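Local coordinates for glutathione S-transferase omega-like 2 (Saccharomyces cerevisiae, PDB 5LKB), which acts as a glutathione-dependent thiol transferase, dehydroascorbate reductase and dimethylarsinic acid reductase, and reacts with glutathionyl-(hydro)quinones, at residues 30-41 and 159-170. Sequence-based numbering, arbitrary orientation.
Sequences IYKPAKGRYWLY and PVLWDLETQTIV
Arg37 reaches Asp163 with a fully extended chain, CG anti to the backbone N (chi1 176°), and Asp163 meets it with CG likewise anti to its own N. The guanidinium grips the carboxylate side-on with two nearly straight bonds, Arg37 NE to Asp163 OD1 at 2.7 Å and Arg37 NH2 to Asp163 OD2 at 3.0 Å. The two planes are turned 42° apart. Glu165 stacks its carboxylate over one guanidinium face, with OE1 3.3 Å from Arg37 CZ. This adds charge attraction without a hydrogen bond. The hydroxyl of Tyr38 lies over the opposite face. Arg37 NH2 also donates to the carbonyl of Ile30 and so ties down the loop before the strand. Asp163 holds the turn that follows it: OD1 accepts from Glu165 N in an Asx turn, and OD2 from the N and OG1 of Thr166. An alanine in place of Arg37 would probably leave the buried carboxylate of Asp163 without its counter-charge and the Ile30 carbonyl without this donor. Beside this network, Val170 CG2 sits over one face of the Tyr31 ring, 3.7 Å from its centroid. Tyr31 OH is hydrogen-bonded to Thr168 OG1 at 2.6 Å, and a water links it to the carbonyl of Ile169. Farther along, Tyr41 turns its edge toward the face of Trp162, with planes at 81°; its hydroxyl bonds to Glu133. Paired backbone bonds join Trp39 with Trp162 and Tyr41 with Val160. Leu40 and Leu161 lie on the other face of the sheet, against helices 47-58 and 174-182 respectively. Pro159, after a cis peptide bond, follows the glutathione-binding Val158. Strands 38-42 and 160-163 are the antiparallel central pair of the four-stranded 2-1-3-4 sheet, typical of the thioredoxin-like glutathione transferase domain.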
loop_
_atom_site.group_PDB
_atom_site.type_symbol
_atom_site.label_atom_id
_atom_site.label_comp_id
_atom_site.label_asym_id
_atom_site.label_seq_id
_atom_site.Cartn_x
_atom_site.Cartn_y
_atom_site.Cartn_z
ATOM N N ILE A 30 22.313 25.907 34.867
ATOM C CA ILE A 30 21.481 24.865 35.439
ATOM C C ILE A 30 21.861 23.487 34.891
ATOM O O ILE A 30 22.027 22.536 35.655
ATOM C CB ILE A 30 19.963 25.153 35.232
ATOM C CG1 ILE A 30 19.537 26.437 35.972
ATOM C CG2 ILE A 30 19.113 23.958 35.739
ATOM C CD1 ILE A 30 19.797 26.399 37.502
ATOM N N TYR A 31 22.058 23.373 33.570
ATOM C CA TYR A 31 22.167 22.057 32.928
ATOM C C TYR A 31 23.592 21.918 32.423
ATOM O O TYR A 31 23.931 22.325 31.295
ATOM C CB TYR A 31 21.206 21.912 31.717
ATOM C CG TYR A 31 19.763 21.951 32.012
ATOM C CD1 TYR A 31 19.219 21.148 32.977
ATOM C CD2 TYR A 31 18.907 22.783 31.285
ATOM C CE1 TYR A 31 17.842 21.110 33.213
ATOM C CE2 TYR A 31 17.518 22.795 31.529
ATOM C CZ TYR A 31 16.980 21.953 32.503
ATOM O OH TYR A 31 15.636 21.913 32.756
ATOM N N LYS A 32 24.530 21.430 33.365
ATOM C CA LYS A 32 25.887 21.276 32.936
ATOM C C LYS A 32 26.173 19.825 32.539
ATOM O O LYS A 32 25.487 18.898 32.972
ATOM C CB LYS A 32 26.835 21.678 34.090
ATOM C CG LYS A 32 26.703 23.198 34.470
ATOM C CD LYS A 32 27.887 23.738 35.410
ATOM C CE LYS A 32 27.838 25.289 35.528
ATOM N NZ LYS A 32 26.642 25.578 36.232
ATOM N N PRO A 33 27.137 19.567 31.692
ATOM C CA PRO A 33 27.343 18.184 31.272
ATOM C C PRO A 33 27.931 17.343 32.399
ATOM O O PRO A 33 28.737 17.800 33.235
ATOM C CB PRO A 33 28.273 18.308 30.064
ATOM C CG PRO A 33 28.862 19.665 30.187
ATOM C CD PRO A 33 27.951 20.509 30.922
ATOM N N ALA A 34 27.514 16.085 32.429
ATOM C CA ALA A 34 28.047 15.075 33.331
ATOM C C ALA A 34 27.635 13.694 32.835
ATOM O O ALA A 34 26.621 13.541 32.119
ATOM C CB ALA A 34 27.450 15.249 34.716
ATOM N N LYS A 35 28.371 12.678 33.261
ATOM C CA LYS A 35 27.913 11.300 33.125
ATOM C C LYS A 35 26.860 11.025 34.175
ATOM O O LYS A 35 26.824 11.675 35.219
ATOM C CB LYS A 35 29.048 10.284 33.315
ATOM C CG LYS A 35 29.973 10.171 32.159
ATOM N N GLY A 36 25.957 10.088 33.873
ATOM C CA GLY A 36 24.993 9.670 34.854
ATOM C C GLY A 36 23.903 10.644 35.221
ATOM O O GLY A 36 23.194 10.414 36.207
ATOM N N ARG A 37 23.746 11.739 34.494
ATOM C CA ARG A 37 22.811 12.783 34.892
ATOM C C ARG A 37 21.597 12.871 33.964
ATOM O O ARG A 37 20.487 13.196 34.409
ATOM C CB ARG A 37 23.511 14.166 34.937
ATOM C CG ARG A 37 22.554 15.311 35.258
ATOM C CD ARG A 37 23.288 16.620 35.527
ATOM N NE ARG A 37 22.265 17.623 35.685
ATOM C CZ ARG A 37 22.494 18.916 35.952
ATOM N NH1 ARG A 37 23.743 19.362 36.031
ATOM N NH2 ARG A 37 21.468 19.762 36.079
ATOM N N TYR A 38 21.812 12.693 32.654
ATOM C CA TYR A 38 20.738 12.846 31.669
ATOM C C TYR A 38 20.284 11.498 31.125
ATOM O O TYR A 38 21.043 10.526 31.084
ATOM C CB TYR A 38 21.205 13.783 30.551
ATOM C CG TYR A 38 21.635 15.158 31.084
ATOM C CD1 TYR A 38 20.714 16.146 31.369
ATOM C CD2 TYR A 38 22.957 15.426 31.278
ATOM C CE1 TYR A 38 21.098 17.379 31.891
ATOM C CE2 TYR A 38 23.357 16.637 31.814
ATOM C CZ TYR A 38 22.422 17.621 32.076
ATOM O OH TYR A 38 22.762 18.892 32.607
ATOM N N TRP A 39 19.041 11.489 30.645
ATOM C CA TRP A 39 18.389 10.283 30.177
ATOM C C TRP A 39 17.627 10.632 28.904
ATOM O O TRP A 39 17.173 11.755 28.710
ATOM C CB TRP A 39 17.372 9.754 31.196
ATOM C CG TRP A 39 17.302 8.247 31.199
ATOM C CD1 TRP A 39 16.336 7.465 30.669
ATOM C CD2 TRP A 39 18.257 7.378 31.779
ATOM N NE1 TRP A 39 16.641 6.132 30.873
ATOM C CE2 TRP A 39 17.821 6.071 31.575
ATOM C CE3 TRP A 39 19.437 7.585 32.471
ATOM C CZ2 TRP A 39 18.530 4.979 32.055
ATOM C CZ3 TRP A 39 20.131 6.535 32.914
ATOM C CH2 TRP A 39 19.686 5.222 32.705
ATOM N N LEU A 40 17.535 9.660 28.021
ATOM C CA LEU A 40 16.883 9.820 26.734
ATOM C C LEU A 40 15.744 8.814 26.696
ATOM O O LEU A 40 15.988 7.598 26.635
ATOM C CB LEU A 40 17.904 9.609 25.603
ATOM C CG LEU A 40 17.324 9.810 24.199
ATOM C CD1 LEU A 40 16.898 11.330 24.057
ATOM C CD2 LEU A 40 18.336 9.450 23.168
ATOM N N TYR A 41 14.490 9.305 26.699
ATOM C CA TYR A 41 13.298 8.462 26.608
ATOM C C TYR A 41 12.771 8.536 25.175
ATOM O O TYR A 41 12.563 9.625 24.650
ATOM C CB TYR A 41 12.191 8.961 27.543
ATOM C CG TYR A 41 12.521 8.844 29.042
ATOM C CD1 TYR A 41 12.293 7.645 29.716
ATOM C CD2 TYR A 41 13.061 9.906 29.756
ATOM C CE1 TYR A 41 12.593 7.511 31.062
ATOM C CE2 TYR A 41 13.343 9.776 31.094
ATOM C CZ TYR A 41 13.068 8.605 31.750
ATOM O OH TYR A 41 13.375 8.500 33.102
ATOM N N PRO A 159 10.950 12.324 21.283
ATOM C CA PRO A 159 11.877 11.965 22.362
ATOM C C PRO A 159 11.853 12.989 23.511
ATOM O O PRO A 159 11.495 14.165 23.303
ATOM C CB PRO A 159 13.231 12.043 21.667
ATOM C CG PRO A 159 13.076 13.080 20.720
ATOM C CD PRO A 159 11.693 12.967 20.193
ATOM N N VAL A 160 12.312 12.550 24.678
ATOM C CA VAL A 160 12.489 13.427 25.828
ATOM C C VAL A 160 13.919 13.295 26.318
ATOM O O VAL A 160 14.377 12.186 26.620
ATOM C CB VAL A 160 11.490 13.078 26.930
ATOM C CG1 VAL A 160 11.833 13.844 28.218
ATOM C CG2 VAL A 160 10.053 13.408 26.505
ATOM N N LEU A 161 14.622 14.433 26.415
ATOM C CA LEU A 161 15.946 14.500 27.046
ATOM C C LEU A 161 15.757 15.075 28.463
ATOM O O LEU A 161 15.261 16.195 28.623
ATOM C CB LEU A 161 16.904 15.335 26.213
ATOM C CG LEU A 161 18.294 15.528 26.810
ATOM C CD1 LEU A 161 19.035 14.188 26.881
ATOM C CD2 LEU A 161 19.066 16.540 26.003
ATOM N N TRP A 162 16.002 14.234 29.456
ATOM C CA TRP A 162 15.582 14.396 30.860
ATOM C C TRP A 162 16.801 14.629 31.738
ATOM O O TRP A 162 17.835 13.984 31.561
ATOM C CB TRP A 162 14.957 13.101 31.341
ATOM C CG TRP A 162 14.437 13.092 32.803
ATOM C CD1 TRP A 162 15.020 12.465 33.882
ATOM C CD2 TRP A 162 13.230 13.685 33.294
ATOM N NE1 TRP A 162 14.219 12.605 34.975
ATOM C CE2 TRP A 162 13.151 13.392 34.681
ATOM C CE3 TRP A 162 12.228 14.448 32.723
ATOM C CZ2 TRP A 162 12.057 13.794 35.473
ATOM C CZ3 TRP A 162 11.150 14.870 33.529
ATOM C CH2 TRP A 162 11.109 14.569 34.895
ATOM N N ASP A 163 16.645 15.548 32.723
ATOM C CA ASP A 163 17.677 15.809 33.721
ATOM C C ASP A 163 17.278 15.168 35.030
ATOM O O ASP A 163 16.275 15.565 35.634
ATOM C CB ASP A 163 17.861 17.316 33.940
ATOM C CG ASP A 163 18.858 17.594 35.043
ATOM O OD1 ASP A 163 19.751 16.750 35.197
ATOM O OD2 ASP A 163 18.734 18.669 35.680
ATOM N N LEU A 164 18.072 14.191 35.471
ATOM C CA LEU A 164 17.816 13.515 36.745
ATOM C C LEU A 164 18.039 14.416 37.956
ATOM O O LEU A 164 17.424 14.181 38.996
ATOM C CB LEU A 164 18.711 12.286 36.862
ATOM C CG LEU A 164 18.384 11.128 35.887
ATOM C CD1 LEU A 164 19.584 10.150 35.912
ATOM C CD2 LEU A 164 17.059 10.434 36.226
ATOM N N GLU A 165 18.833 15.466 37.825
ATOM C CA GLU A 165 19.104 16.304 38.998
ATOM C C GLU A 165 17.946 17.249 39.304
ATOM O O GLU A 165 17.508 17.372 40.457
ATOM C CB GLU A 165 20.394 17.066 38.753
ATOM C CG GLU A 165 21.640 16.191 38.965
ATOM C CD GLU A 165 22.936 16.991 39.068
ATOM O OE1 GLU A 165 22.898 18.258 39.198
ATOM O OE2 GLU A 165 23.999 16.336 38.998
ATOM N N THR A 166 17.460 17.969 38.306
ATOM C CA THR A 166 16.367 18.894 38.522
ATOM C C THR A 166 15.002 18.245 38.255
ATOM O O THR A 166 13.959 18.850 38.551
ATOM C CB THR A 166 16.584 20.147 37.650
ATOM O OG1 THR A 166 16.538 19.771 36.262
ATOM C CG2 THR A 166 17.933 20.844 37.914
ATOM N N GLN A 167 14.986 17.018 37.684
ATOM C CA GLN A 167 13.747 16.304 37.335
ATOM C C GLN A 167 12.898 17.137 36.393
ATOM O O GLN A 167 11.742 17.429 36.673
ATOM C CB GLN A 167 12.971 15.834 38.561
ATOM C CG GLN A 167 13.845 14.972 39.436
ATOM C CD GLN A 167 13.072 14.129 40.416
ATOM O OE1 GLN A 167 11.849 13.976 40.310
ATOM N NE2 GLN A 167 13.790 13.542 41.373
ATOM N N THR A 168 13.528 17.581 35.308
ATOM C CA THR A 168 12.846 18.388 34.315
ATOM C C THR A 168 13.178 17.828 32.946
ATOM O O THR A 168 14.198 17.163 32.752
ATOM C CB THR A 168 13.293 19.880 34.383
ATOM O OG1 THR A 168 14.719 19.979 34.274
ATOM C CG2 THR A 168 12.782 20.564 35.668
ATOM N N ILE A 169 12.363 18.226 31.982
ATOM C CA ILE A 169 12.685 17.992 30.590
ATOM C C ILE A 169 13.588 19.113 30.108
ATOM O O ILE A 169 13.180 20.286 30.102
ATOM C CB ILE A 169 11.394 17.937 29.776
ATOM C CG1 ILE A 169 10.517 16.823 30.306
ATOM C CG2 ILE A 169 11.699 17.803 28.292
ATOM C CD1 ILE A 169 9.264 16.640 29.495
ATOM N N VAL A 170 14.805 18.756 29.705
ATOM C CA VAL A 170 15.741 19.725 29.138
ATOM C C VAL A 170 15.245 20.169 27.782
ATOM O O VAL A 170 15.108 21.359 27.484
ATOM C CB VAL A 170 17.174 19.148 29.058
ATOM C CG1 VAL A 170 18.138 20.125 28.326
ATOM C CG2 VAL A 170 17.691 18.758 30.476
HETATM O O HOH W 1 13.175 22.514 31.356
#